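Local coordinates for protein putative invasin (Yersinia pseudotuberculosis IP 31758, PDB 5N40) that probably acts as a cell-surface adhesin, carrying a C-type lectin-like domain at the end of a rod of immunoglobulin-like domains, at residues L111-R116 with Q121-T126; P222-A227 with A250-G255; G231-T236 with F244-L249; L237-V242 with L287-N292; P282-L287 with Q321-Y326. The protein carries 1 engineered substitution. All blocks are in the same frame, centred on the assembly; numbering follows the deposited sequence.

Interaction 1. Residues L111-R116 with Q121-T126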
# COMPACT_ATOMS: atom_id res chain seq x y z
N LEU A 111 -1.13 -3.62 -10.29
CA LEU A 111 -1.19 -2.41 -11.09
C LEU A 111 -1.47 -1.22 -10.19
O LEU A 111 -2.31 -1.30 -9.28
CB LEU A 111 -2.29 -2.52 -12.15
CG LEU A 111 -2.19 -3.70 -13.12
CD1 LEU A 111 -3.36 -3.71 -14.09
CD2 LEU A 111 -0.88 -3.67 -13.88
N THR A 112 -0.79 -0.11 -10.44
CA THR A 112 -1.12 1.15 -9.79
C THR A 112 -1.50 2.17 -10.86
O THR A 112 -0.91 2.18 -11.95
CB THR A 112 0.05 1.68 -8.96
OG1 THR A 112 1.21 1.77 -9.78
CG2 THR A 112 0.32 0.76 -7.76
N ASP A 113 -2.48 3.02 -10.56
CA ASP A 113 -2.90 4.00 -11.57
C ASP A 113 -1.76 4.95 -11.90
O ASP A 113 -1.52 5.27 -13.07
CB ASP A 113 -4.17 4.74 -11.12
CG ASP A 113 -3.97 5.61 -9.88
OD1 ASP A 113 -3.16 5.27 -9.00
OD2 ASP A 113 -4.66 6.65 -9.79
N ASN A 114 -1.03 5.41 -10.89
CA ASN A 114 0.26 6.06 -11.08
C ASN A 114 1.12 5.71 -9.88
O ASN A 114 0.65 5.79 -8.74
CB ASN A 114 0.12 7.58 -11.22
CG ASN A 114 1.41 8.25 -11.70
OD1 ASN A 114 2.51 7.93 -11.23
ND2 ASN A 114 1.28 9.17 -12.65
N ALA A 115 2.37 5.32 -10.14
CA ALA A 115 3.22 4.80 -9.07
C ALA A 115 3.78 5.89 -8.18
O ALA A 115 4.29 5.56 -7.10
CB ALA A 115 4.37 3.99 -9.66
N ARG A 116 3.71 7.15 -8.58
CA ARG A 116 4.29 8.25 -7.82
C ARG A 116 3.30 9.40 -7.76
O ARG A 116 2.91 9.94 -8.80
CB ARG A 116 5.61 8.72 -8.44
CG ARG A 116 6.23 9.89 -7.70
CD ARG A 116 7.55 10.32 -8.31
NE ARG A 116 8.04 11.50 -7.61
CZ ARG A 116 8.91 12.37 -8.11
NH1 ARG A 116 9.39 12.22 -9.34
NH2 ARG A 116 9.28 13.41 -7.38
N GLN A 121 -2.45 12.75 -1.76
CA GLN A 121 -3.15 12.03 -2.81
C GLN A 121 -3.19 10.54 -2.46
O GLN A 121 -2.48 10.07 -1.57
CB GLN A 121 -2.46 12.24 -4.16
CG GLN A 121 -2.47 13.67 -4.67
CD GLN A 121 -1.80 13.80 -6.02
OE1 GLN A 121 -0.58 13.61 -6.14
NE2 GLN A 121 -2.58 14.11 -7.04
N ALA A 122 -4.03 9.81 -3.18
CA ALA A 122 -4.17 8.37 -3.00
C ALA A 122 -3.84 7.65 -4.30
O ALA A 122 -4.30 8.05 -5.38
CB ALA A 122 -5.59 8.00 -2.56
N ILE A 123 -3.04 6.60 -4.19
CA ILE A 123 -2.73 5.73 -5.32
C ILE A 123 -3.72 4.57 -5.32
O ILE A 123 -3.99 3.96 -4.28
CB ILE A 123 -1.28 5.22 -5.24
CG1 ILE A 123 -0.31 6.35 -5.55
CG2 ILE A 123 -1.04 4.06 -6.23
CD1 ILE A 123 1.15 6.01 -5.26
N SER A 124 -4.27 4.28 -6.49
CA SER A 124 -5.18 3.15 -6.66
C SER A 124 -4.35 1.92 -7.03
O SER A 124 -3.69 1.90 -8.07
CB SER A 124 -6.22 3.44 -7.74
OG SER A 124 -7.18 2.40 -7.81
N LEU A 125 -4.39 0.91 -6.17
CA LEU A 125 -3.59 -0.30 -6.33
C LEU A 125 -4.54 -1.46 -6.56
O LEU A 125 -5.44 -1.70 -5.74
CB LEU A 125 -2.72 -0.54 -5.09
CG LEU A 125 -1.69 -1.68 -5.10
CD1 LEU A 125 -0.63 -1.41 -4.04
CD2 LEU A 125 -2.32 -3.04 -4.87
N THR A 126 -4.35 -2.17 -7.67
CA THR A 126 -5.18 -3.32 -8.02
C THR A 126 -4.35 -4.59 -8.08
O THR A 126 -3.32 -4.64 -8.77
CB THR A 126 -5.87 -3.10 -9.38
OG1 THR A 126 -6.71 -1.94 -9.31
CG2 THR A 126 -6.70 -4.31 -9.76

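Interaction 2. Residues P222-A227 with A250-G255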
# COMPACT_ATOMS: atom_id res chain seq x y z
N PRO A 222 12.83 19.18 -3.32
CA PRO A 222 12.59 19.50 -4.73
C PRO A 222 12.48 18.24 -5.58
O PRO A 222 13.06 17.19 -5.25
CB PRO A 222 13.81 20.34 -5.11
CG PRO A 222 14.88 19.87 -4.19
CD PRO A 222 14.22 19.42 -2.92
N ASP A 223 11.73 18.36 -6.68
CA ASP A 223 11.59 17.27 -7.64
C ASP A 223 12.80 17.31 -8.56
O ASP A 223 12.75 17.81 -9.69
CB ASP A 223 10.28 17.38 -8.41
CG ASP A 223 10.06 16.21 -9.36
OD1 ASP A 223 10.75 15.17 -9.21
OD2 ASP A 223 9.19 16.31 -10.25
N SER A 224 13.91 16.80 -8.05
CA SER A 224 15.18 16.77 -8.74
C SER A 224 15.80 15.40 -8.54
O SER A 224 15.75 14.85 -7.44
CB SER A 224 16.14 17.84 -8.22
OG SER A 224 17.48 17.54 -8.58
N ALA A 225 16.40 14.84 -9.60
CA ALA A 225 17.09 13.57 -9.46
C ALA A 225 18.25 13.65 -8.47
O ALA A 225 18.72 12.61 -8.00
CB ALA A 225 17.58 13.09 -10.83
N GLN A 226 18.71 14.86 -8.14
CA GLN A 226 19.79 15.06 -7.19
C GLN A 226 19.31 15.22 -5.75
O GLN A 226 20.14 15.28 -4.84
CB GLN A 226 20.62 16.30 -7.55
CG GLN A 226 21.25 16.26 -8.93
CD GLN A 226 22.01 17.53 -9.25
OE1 GLN A 226 21.42 18.54 -9.64
NE2 GLN A 226 23.32 17.49 -9.07
N ALA A 227 18.00 15.30 -5.53
CA ALA A 227 17.46 15.43 -4.18
C ALA A 227 17.62 14.12 -3.42
O ALA A 227 17.66 13.03 -4.01
CB ALA A 227 15.98 15.82 -4.23
N ALA A 250 22.61 22.33 -2.76
CA ALA A 250 24.06 22.40 -2.85
C ALA A 250 24.57 21.67 -4.09
O ALA A 250 25.47 22.15 -4.79
CB ALA A 250 24.69 21.83 -1.59
N ALA A 251 23.97 20.51 -4.39
CA ALA A 251 24.35 19.74 -5.57
C ALA A 251 24.05 20.46 -6.87
O ALA A 251 24.61 20.11 -7.91
CB ALA A 251 23.65 18.38 -5.54
N GLU A 252 23.15 21.45 -6.84
CA GLU A 252 22.85 22.27 -8.02
C GLU A 252 23.79 23.46 -8.18
O GLU A 252 23.88 24.02 -9.28
CB GLU A 252 21.40 22.76 -7.96
CG GLU A 252 20.38 21.67 -8.24
CD GLU A 252 18.94 22.08 -7.97
OE1 GLU A 252 18.69 22.78 -6.97
OE2 GLU A 252 18.05 21.69 -8.75
N LYS A 253 24.49 23.86 -7.12
CA LYS A 253 25.42 24.99 -7.15
C LYS A 253 26.70 24.57 -6.44
O LYS A 253 26.99 25.01 -5.32
CB LYS A 253 24.81 26.23 -6.51
CG LYS A 253 23.67 26.82 -7.31
CD LYS A 253 24.16 27.54 -8.56
CE LYS A 253 23.01 28.09 -9.39
NZ LYS A 253 23.48 28.75 -10.64
N PRO A 254 27.50 23.71 -7.08
CA PRO A 254 28.70 23.18 -6.41
C PRO A 254 29.76 24.23 -6.13
O PRO A 254 30.64 23.98 -5.31
CB PRO A 254 29.22 22.13 -7.40
CG PRO A 254 28.67 22.54 -8.71
CD PRO A 254 27.31 23.11 -8.41
N GLY A 255 29.69 25.39 -6.78
CA GLY A 255 30.71 26.40 -6.65
C GLY A 255 30.62 27.29 -5.43
O GLY A 255 31.48 28.16 -5.26
O HOH W 1 18.60 19.30 -10.05

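Interaction 3. Residues G231-T236 with F244-L249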
# COMPACT_ATOMS: atom_id res chain seq x y z
N GLY A 231 10.22 14.44 -3.74
CA GLY A 231 9.55 15.67 -3.36
C GLY A 231 8.81 16.32 -4.51
O GLY A 231 8.96 15.96 -5.67
N ASN A 232 7.98 17.32 -4.15
CA ASN A 232 7.27 18.13 -5.13
C ASN A 232 7.28 19.60 -4.73
O ASN A 232 6.28 20.31 -4.90
CB ASN A 232 5.82 17.66 -5.31
CG ASN A 232 4.98 17.88 -4.06
OD1 ASN A 232 5.45 17.65 -2.95
ND2 ASN A 232 3.75 18.35 -4.25
N MET A 233 8.41 20.08 -4.22
CA MET A 233 8.51 21.47 -3.80
C MET A 233 8.16 22.40 -4.96
O MET A 233 8.49 22.11 -6.12
CB MET A 233 9.92 21.76 -3.29
CG MET A 233 10.15 23.18 -2.80
SD MET A 233 11.87 23.47 -2.36
CE MET A 233 12.04 22.25 -1.05
N ALA A 234 7.50 23.51 -4.65
CA ALA A 234 7.21 24.51 -5.68
C ALA A 234 8.50 24.99 -6.33
O ALA A 234 9.44 25.42 -5.66
CB ALA A 234 6.48 25.71 -5.06
N GLU A 235 8.54 24.92 -7.67
CA GLU A 235 9.72 25.39 -8.39
C GLU A 235 9.80 26.91 -8.38
O GLU A 235 10.90 27.48 -8.31
CB GLU A 235 9.70 24.88 -9.83
CG GLU A 235 9.82 23.37 -9.97
CD GLU A 235 11.20 22.82 -9.61
OE1 GLU A 235 12.16 23.62 -9.52
OE2 GLU A 235 11.31 21.60 -9.41
N THR A 236 8.65 27.56 -8.53
CA THR A 236 8.52 29.01 -8.42
C THR A 236 7.24 29.33 -7.66
O THR A 236 6.33 28.51 -7.57
CB THR A 236 8.47 29.69 -9.81
OG1 THR A 236 7.29 29.28 -10.50
CG2 THR A 236 9.69 29.32 -10.65
N PHE A 244 9.31 34.16 -7.93
CA PHE A 244 10.42 33.80 -7.06
C PHE A 244 10.78 32.34 -7.27
O PHE A 244 9.90 31.48 -7.30
CB PHE A 244 10.05 34.02 -5.58
CG PHE A 244 9.52 35.40 -5.27
CD1 PHE A 244 8.19 35.74 -5.51
CD2 PHE A 244 10.34 36.35 -4.68
CE1 PHE A 244 7.70 36.99 -5.19
CE2 PHE A 244 9.85 37.61 -4.36
CZ PHE A 244 8.53 37.92 -4.62
N LYS A 245 12.07 32.05 -7.40
CA LYS A 245 12.55 30.68 -7.61
C LYS A 245 12.86 30.02 -6.28
O LYS A 245 13.33 30.67 -5.34
CB LYS A 245 13.81 30.70 -8.49
CG LYS A 245 14.18 29.36 -9.11
CD LYS A 245 15.52 29.46 -9.83
CE LYS A 245 15.77 28.27 -10.75
NZ LYS A 245 15.62 26.97 -10.02
N ARG A 246 12.59 28.71 -6.19
CA ARG A 246 12.96 27.98 -5.00
C ARG A 246 14.47 28.10 -4.79
O ARG A 246 15.22 28.37 -5.73
CB ARG A 246 12.57 26.50 -5.12
CG ARG A 246 13.30 25.73 -6.20
CD ARG A 246 13.13 24.24 -5.98
NE ARG A 246 13.71 23.43 -7.05
CZ ARG A 246 14.98 23.05 -7.13
NH1 ARG A 246 15.87 23.41 -6.21
NH2 ARG A 246 15.38 22.29 -8.15
N PRO A 247 14.95 27.92 -3.56
CA PRO A 247 16.40 27.88 -3.34
C PRO A 247 17.03 26.68 -4.02
O PRO A 247 16.38 25.68 -4.32
CB PRO A 247 16.53 27.80 -1.82
CG PRO A 247 15.22 27.30 -1.33
CD PRO A 247 14.19 27.79 -2.30
N TYR A 248 18.34 26.79 -4.25
CA TYR A 248 19.11 25.76 -4.93
C TYR A 248 19.62 24.73 -3.94
O TYR A 248 20.05 25.07 -2.83
CB TYR A 248 20.31 26.38 -5.66
CG TYR A 248 19.99 27.11 -6.94
CD1 TYR A 248 19.86 26.42 -8.13
CD2 TYR A 248 19.85 28.49 -6.95
CE1 TYR A 248 19.58 27.09 -9.31
CE2 TYR A 248 19.57 29.16 -8.13
CZ TYR A 248 19.44 28.46 -9.30
OH TYR A 248 19.17 29.11 -10.48
N LEU A 249 19.60 23.46 -4.35
CA LEU A 249 20.36 22.45 -3.65
C LEU A 249 21.85 22.72 -3.79
O LEU A 249 22.31 23.28 -4.79
CB LEU A 249 20.06 21.05 -4.20
CG LEU A 249 18.66 20.47 -3.98
CD1 LEU A 249 18.49 19.18 -4.79
CD2 LEU A 249 18.41 20.20 -2.51
O HOH W 2 13.61 20.69 -9.96
O HOH W 3 12.77 26.30 -10.04

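Interaction 4. Residues L237-V242 with L287-N292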
# COMPACT_ATOMS: atom_id res chain seq x y z
N LEU A 237 7.19 30.55 -7.12
CA LEU A 237 5.97 31.11 -6.57
C LEU A 237 5.81 32.53 -7.11
O LEU A 237 6.79 33.20 -7.41
CB LEU A 237 6.00 31.15 -5.04
CG LEU A 237 6.14 29.81 -4.30
CD1 LEU A 237 6.46 30.06 -2.84
CD2 LEU A 237 4.88 28.97 -4.43
N THR A 238 4.57 32.97 -7.24
CA THR A 238 4.29 34.30 -7.77
C THR A 238 3.45 35.11 -6.80
O THR A 238 2.49 34.61 -6.22
CB THR A 238 3.60 34.20 -9.13
OG1 THR A 238 4.43 33.45 -10.03
CG2 THR A 238 3.34 35.59 -9.72
N ALA A 239 3.80 36.39 -6.65
CA ALA A 239 3.03 37.30 -5.82
C ALA A 239 2.97 38.65 -6.53
O ALA A 239 3.98 39.35 -6.63
CB ALA A 239 3.62 37.44 -4.42
N SER A 240 1.79 38.98 -7.05
CA SER A 240 1.50 40.28 -7.66
C SER A 240 2.56 40.66 -8.70
O SER A 240 3.19 41.72 -8.64
CB SER A 240 1.37 41.33 -6.56
OG SER A 240 0.30 40.98 -5.70
N GLY A 241 2.71 39.78 -9.69
CA GLY A 241 3.57 40.05 -10.82
C GLY A 241 5.05 39.87 -10.58
O GLY A 241 5.85 40.20 -11.46
N VAL A 242 5.45 39.35 -9.42
CA VAL A 242 6.84 39.05 -9.11
C VAL A 242 6.95 37.55 -8.91
O VAL A 242 6.15 36.97 -8.16
CB VAL A 242 7.33 39.82 -7.87
CG1 VAL A 242 8.82 39.58 -7.63
CG2 VAL A 242 7.06 41.32 -8.03
N LEU A 287 9.75 40.16 -1.07
CA LEU A 287 9.77 38.94 -0.27
C LEU A 287 8.68 38.96 0.79
O LEU A 287 8.05 37.93 1.06
CB LEU A 287 11.14 38.75 0.37
CG LEU A 287 12.25 38.29 -0.57
CD1 LEU A 287 13.60 38.47 0.09
CD2 LEU A 287 12.04 36.84 -0.99
N VAL A 288 8.42 40.12 1.40
CA VAL A 288 7.37 40.19 2.41
C VAL A 288 6.01 39.96 1.77
O VAL A 288 5.14 39.32 2.37
CB VAL A 288 7.43 41.54 3.15
CG1 VAL A 288 6.22 41.69 4.06
CG2 VAL A 288 8.72 41.65 3.96
N SER A 289 5.81 40.47 0.55
CA SER A 289 4.54 40.24 -0.14
C SER A 289 4.34 38.75 -0.44
O SER A 289 3.20 38.27 -0.41
CB SER A 289 4.48 41.06 -1.43
OG SER A 289 5.23 40.44 -2.46
N LEU A 290 5.42 38.03 -0.74
CA LEU A 290 5.30 36.58 -0.90
C LEU A 290 4.95 35.91 0.42
O LEU A 290 4.07 35.04 0.47
CB LEU A 290 6.60 36.01 -1.47
CG LEU A 290 6.64 34.50 -1.73
CD1 LEU A 290 5.59 34.10 -2.75
CD2 LEU A 290 8.02 34.06 -2.18
N TYR A 291 5.61 36.31 1.52
CA TYR A 291 5.23 35.82 2.83
C TYR A 291 3.74 36.02 3.09
O TYR A 291 3.06 35.11 3.59
CB TYR A 291 6.04 36.51 3.94
CG TYR A 291 5.43 36.19 5.28
CD1 TYR A 291 5.64 34.96 5.89
CD2 TYR A 291 4.60 37.10 5.92
CE1 TYR A 291 5.06 34.64 7.10
CE2 TYR A 291 4.01 36.80 7.13
CZ TYR A 291 4.24 35.56 7.72
OH TYR A 291 3.65 35.25 8.92
N ASN A 292 3.22 37.21 2.78
CA ASN A 292 1.82 37.50 3.07
C ASN A 292 0.88 36.58 2.30
O ASN A 292 -0.26 36.34 2.74
CB ASN A 292 1.51 38.96 2.73
CG ASN A 292 2.11 39.93 3.73
OD1 ASN A 292 2.32 39.59 4.90
ND2 ASN A 292 2.38 41.15 3.29
O HOH W 4 5.56 40.79 -4.99

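Interaction 5. Residues P282-L287 with Q321-Y326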
# COMPACT_ATOMS: atom_id res chain seq x y z
N PRO A 282 15.37 39.63 -5.11
CA PRO A 282 14.18 40.46 -4.92
C PRO A 282 14.37 41.47 -3.80
O PRO A 282 15.21 41.33 -2.91
CB PRO A 282 13.08 39.44 -4.59
CG PRO A 282 13.81 38.26 -4.05
CD PRO A 282 15.11 38.21 -4.80
N SER A 283 13.56 42.53 -3.86
CA SER A 283 13.57 43.50 -2.78
C SER A 283 12.96 42.89 -1.52
O SER A 283 12.26 41.87 -1.57
CB SER A 283 12.78 44.75 -3.18
OG SER A 283 11.40 44.47 -3.30
N SER A 284 13.22 43.52 -0.38
CA SER A 284 12.67 43.01 0.87
C SER A 284 11.14 43.12 0.88
O SER A 284 10.46 42.22 1.37
CB SER A 284 13.29 43.74 2.06
OG SER A 284 13.14 45.14 1.96
N SER A 285 10.58 44.20 0.32
CA SER A 285 9.12 44.29 0.28
C SER A 285 8.52 43.23 -0.63
O SER A 285 7.43 42.72 -0.35
CB SER A 285 8.68 45.69 -0.16
OG SER A 285 9.02 45.92 -1.51
N GLN A 286 9.21 42.88 -1.72
CA GLN A 286 8.73 41.79 -2.58
C GLN A 286 8.69 40.48 -1.81
O GLN A 286 7.69 39.75 -1.87
CB GLN A 286 9.62 41.67 -3.81
CG GLN A 286 9.29 42.70 -4.88
CD GLN A 286 10.38 42.86 -5.92
OE1 GLN A 286 11.46 42.28 -5.80
NE2 GLN A 286 10.10 43.65 -6.95
N LEU A 287 9.75 40.16 -1.07
CA LEU A 287 9.77 38.94 -0.27
C LEU A 287 8.68 38.96 0.79
O LEU A 287 8.05 37.93 1.06
CB LEU A 287 11.14 38.75 0.37
CG LEU A 287 12.25 38.29 -0.57
CD1 LEU A 287 13.60 38.47 0.09
CD2 LEU A 287 12.04 36.84 -0.99
N GLN A 321 25.22 46.86 4.28
CA GLN A 321 24.34 45.81 4.78
C GLN A 321 22.99 45.90 4.09
O GLN A 321 22.39 46.97 4.01
CB GLN A 321 24.15 45.92 6.30
CG GLN A 321 25.44 45.85 7.10
CD GLN A 321 26.23 44.58 6.85
OE1 GLN A 321 25.67 43.53 6.53
NE2 GLN A 321 27.55 44.68 6.97
N HIS A 322 22.51 44.76 3.59
CA HIS A 322 21.20 44.66 2.98
C HIS A 322 20.26 43.85 3.86
O HIS A 322 20.67 42.89 4.53
CB HIS A 322 21.27 44.02 1.59
CG HIS A 322 22.02 44.83 0.58
ND1 HIS A 322 23.39 44.97 0.61
CD2 HIS A 322 21.59 45.53 -0.49
CE1 HIS A 322 23.77 45.73 -0.40
NE2 HIS A 322 22.70 46.08 -1.09
N PHE A 323 18.99 44.25 3.86
CA PHE A 323 17.99 43.52 4.62
C PHE A 323 17.91 42.07 4.17
O PHE A 323 18.05 41.77 2.99
CB PHE A 323 16.61 44.16 4.45
CG PHE A 323 16.47 45.51 5.08
CD1 PHE A 323 16.34 45.64 6.46
CD2 PHE A 323 16.45 46.66 4.30
CE1 PHE A 323 16.20 46.89 7.04
CE2 PHE A 323 16.31 47.90 4.89
CZ PHE A 323 16.19 48.01 6.26
N TYR A 324 17.67 41.19 5.13
CA TYR A 324 17.27 39.82 4.86
C TYR A 324 15.89 39.61 5.48
O TYR A 324 15.46 40.38 6.35
CB TYR A 324 18.30 38.82 5.41
CG TYR A 324 18.77 39.08 6.83
CD1 TYR A 324 17.98 38.72 7.92
CD2 TYR A 324 20.01 39.64 7.09
CE1 TYR A 324 18.41 38.94 9.22
CE2 TYR A 324 20.45 39.86 8.38
CZ TYR A 324 19.64 39.50 9.44
OH TYR A 324 20.06 39.71 10.74
N VAL A 325 15.18 38.59 5.02
CA VAL A 325 13.80 38.36 5.42
C VAL A 325 13.65 36.96 5.99
O VAL A 325 14.11 35.98 5.38
CB VAL A 325 12.82 38.58 4.26
CG1 VAL A 325 11.39 38.45 4.74
CG2 VAL A 325 13.05 39.95 3.61
N TYR A 326 13.00 36.86 7.14
CA TYR A 326 12.55 35.59 7.72
C TYR A 326 11.27 35.18 7.01
O TYR A 326 10.20 35.75 7.26
CB TYR A 326 12.29 35.75 9.22
CG TYR A 326 13.49 36.13 10.06
CD1 TYR A 326 14.02 37.42 10.01
CD2 TYR A 326 14.07 35.22 10.94
CE1 TYR A 326 15.10 37.78 10.80
CE2 TYR A 326 15.16 35.58 11.72
CZ TYR A 326 15.66 36.85 11.65
OH TYR A 326 16.74 37.21 12.43

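Interaction 1. Residues L111-R116 with Q121-T126
Leu111 is paired with Thr126 through two backbone bonds: Leu111 N to Thr126 O at 2.9 Å, and Thr126 N to Leu111 O at 2.7 Å. These make the two residues a hydrogen-bonded antiparallel pair. Thr112 follows as the non-hydrogen-bonded pair of Leu125, and its CG2 methyl crosses to Leu125 CG at 4.1 Å. Thr112 CB also rests on the CG2 branch of Ile123, at 3.8 Å. At Asp113 strand 106-112 has ended, yet one more backbone bond forms, from Asp113 N to Ser124 O. The Asp113 carboxylate is set between the backbone N and the carbonyl carbon (chi1 65°), which lets OD1 accept from Ser124 N at 2.9 Å, the donor lying 58° out of the carboxylate plane. OD1 also takes a weak bond from Asn114 N, while OD2 is paired with Lys117 in a salt bridge. Asn114 turns its backbone O over Ile123, with CG1 3.4 Å away, and Ala115 O lies 3.7 Å from Ile123 CD1. Asn114 OD1 closes an Asx turn, accepting from Arg116 N at 3.0 Å in a nearly straight bond (172°). The Arg116 guanidinium bonds to Asn217 and forms a salt bridge with Asp223. The contact is thus the end of a beta pairing in the immunoglobulin-like region, where strand 106-112 leaves its neighbour and the chain moves on to strand 116-118 of the other sheet. The chemistry implies a graded ending: backbone bonds give way to a carboxylate oxygen that accepts from Ser124 N, then to carbonyls lying over the buried Ile123.

Interaction 2. Residues P222-A227 with A250-G255
Gln226 swings its CG anti to its carbonyl carbon (chi1 -59°) and continues extended to CD, which carries the amide across to Ala251 and Glu252. Glu252 has a similar form, with CG beside its backbone N and an extended chain, and its OE2 ends 4.2 Å from Ser224 OG. The Gln226 and Glu252 chains cross obliquely, amide and carboxylate planes 73° apart. At the tip of Gln226 the nitrogen and oxygen do different work. NE2 gives a weak bond to Ala251 O at 3.1 Å, bent to 133°, and lies 3.7 Å from the Ala251 CB methyl. OE1 lies 3.6 Å from Glu252 CG and accepts from a water at 2.9 Å. That water joins three side chains, for it also donates to Glu252 OE2 at 2.8 Å and accepts from Ser224 OG at 2.6 Å. It thereby supplies the link that Ser224 OG and Glu252 OE2 do not make directly. Ser224 OG, as the donor to the water, can still accept from Gln226 N at 3.0 Å. Glu252 OE2 has a second partner in Arg246, with which it forms a salt bridge, and OE1 accepts from Leu249 N. Asp223 forms salt bridges with Arg116 and Arg153 of the preceding immunoglobulin-like region. The Ser224 OG bond makes an ST turn, which overlaps a type I beta turn from Ser224 to Ala227; the turns shape one loop, from which Gln226 and the water reach the 250-255 loop of the C-type lectin-like adhesion domain.

Interaction 3. Residues G231-T236 with F244-L249
Glu235 and Arg246 form a salt bridge, with Arg246 NE donating to Glu235 OE1 at 2.9 Å. The two side chains run side by side in the same direction, but their carboxylate and guanidinium planes are 64° apart. OE1 sits at the guanidinium edge, somewhat out of its plane, and is approached from above its own carboxylate plane. The backbones add a straighter bond, Arg246 N to Glu235 O at 3.0 Å (169°). Two waters extend this polar centre. One donates to Glu235 OE2 and accepts from Arg246 NH2; the other donates to Glu235 O and OE1 and accepts from Lys245 NZ at 2.9 Å. Arg246 NH1 bonds Pro247 O, and NH2 has a further salt bridge with Glu252. Outward from there, Thr236 and Lys245 are a non-hydrogen-bonded antiparallel pair, where Thr236 CA makes a C-H...O contact of 3.0 Å with Phe244 O. The Arg246 aliphatic chain, extended from CG to NE, carries the packing. Its CB lies 3.4 Å from Ala234 O, and the Met233 side chain crosses it at about a right angle, SD meeting Arg246 CD at 3.9 Å. Trp267 and Trp305 pack against Met233 from outside. A buried guanidinium held by two carboxylates, a carbonyl and a water is consistent with a charged arginine, and with its rotation being fixed where the chain enters and leaves the hairpin of strands 236-239 and 242-245.

Interaction 4. Residues L237-V242 with L287-N292
Apolar contact comes first, between Leu237 and Leu290, whose side chains cross at about a right angle. Leu290 places its CG anti to the backbone N (chi1 -179°), and with chi2 at 62° its CD1 reaches the strand; there it meets Leu237 CB at 3.8 Å and Leu237 CD1 at 4.1 Å. The same CD1 is 4.2 Å from the Ala239 methyl. Ala239 points its CB at the helix, and the small side chain lets the backbones approach to 5.5 Å between Ala239 CA and Leu290 CA. The polar contact lies at the edge of this patch. Ser289 OG is 3.9 Å from Ala239 CB and is linked to the strand by a water, which donates to Ser289 OG at 2.6 Å and to Ala239 O at 2.7 Å; OG is also bonded to Gln286 O, one turn back. No direct hydrogen bond spans the segments. Beyond Ala239 the chain reverses in a type I' beta turn. Strand 237-239 passes across helix 287-292 at 102°, its axis 8.1 Å away. Phe244 of strand 242-245 packs on Leu290, Leu293 of the helix touches Ala239, and Tyr294, Ala303 and Trp305 touch Leu237.

Interaction 5. Residues P282-L287 with Q321-Y326
Val325 sends its side chain from the strand to the helix start, and its branches divide the work. From CB, with chi1 at -175°, CG2 lies beside the backbone N, anti to the carbonyl carbon, and enters the contact. That one methyl meets three carbons: Leu287 CB and Leu287 CD1, each at 3.9 Å, and Ser284 CB at 4.1 Å. CG2 thus rests against the leucine chain at its root and at its CD1. CG1 packs on Val288, a residue further along the helix. Two residues earlier on the strand, Phe323 brings its CB to 4.1 Å from Ser284 CB. The strand thus offers Phe323 and Val325 to the helix, while Tyr324 between them points away. The helix is started by a capping box. Ser283, at the N-cap, accepts from Gln286 N through OG at 3.1 Å, and Gln286 OE1 accepts in return from Ser283 N at 2.9 Å. Ser284 N is taken up by Thr315. No hydrogen bond crosses between the two segments, and the packing alone joins them. Phe244 also packs on Leu287. A capped helix laid on a small antiparallel sheet through serine, leucine, phenylalanine and valine is in keeping with the C-type lectin-like fold of this domain.

Interactions 4 and 5 are the buried contacts: both use helix 284-293 and pack mainly through apolar groups with no direct hydrogen bond across, a water bridge being added in interaction 4. Interactions 1 and 2 lie at the surface and are polar, the first by backbone bonds at a strand end, the second by a water and one weak bond. Interaction 3 is intermediate, a partly buried charge pair, and reaches both kinds: Arg246 to Glu252 of interaction 2, Phe244 to Leu287 and Leu290 on the helix. Interactions 3 and 4 hold the same two-stranded hairpin. Interaction 1 alone belongs to the immunoglobulin-like region, and Arg116 with Asp223 ties it to interaction 2.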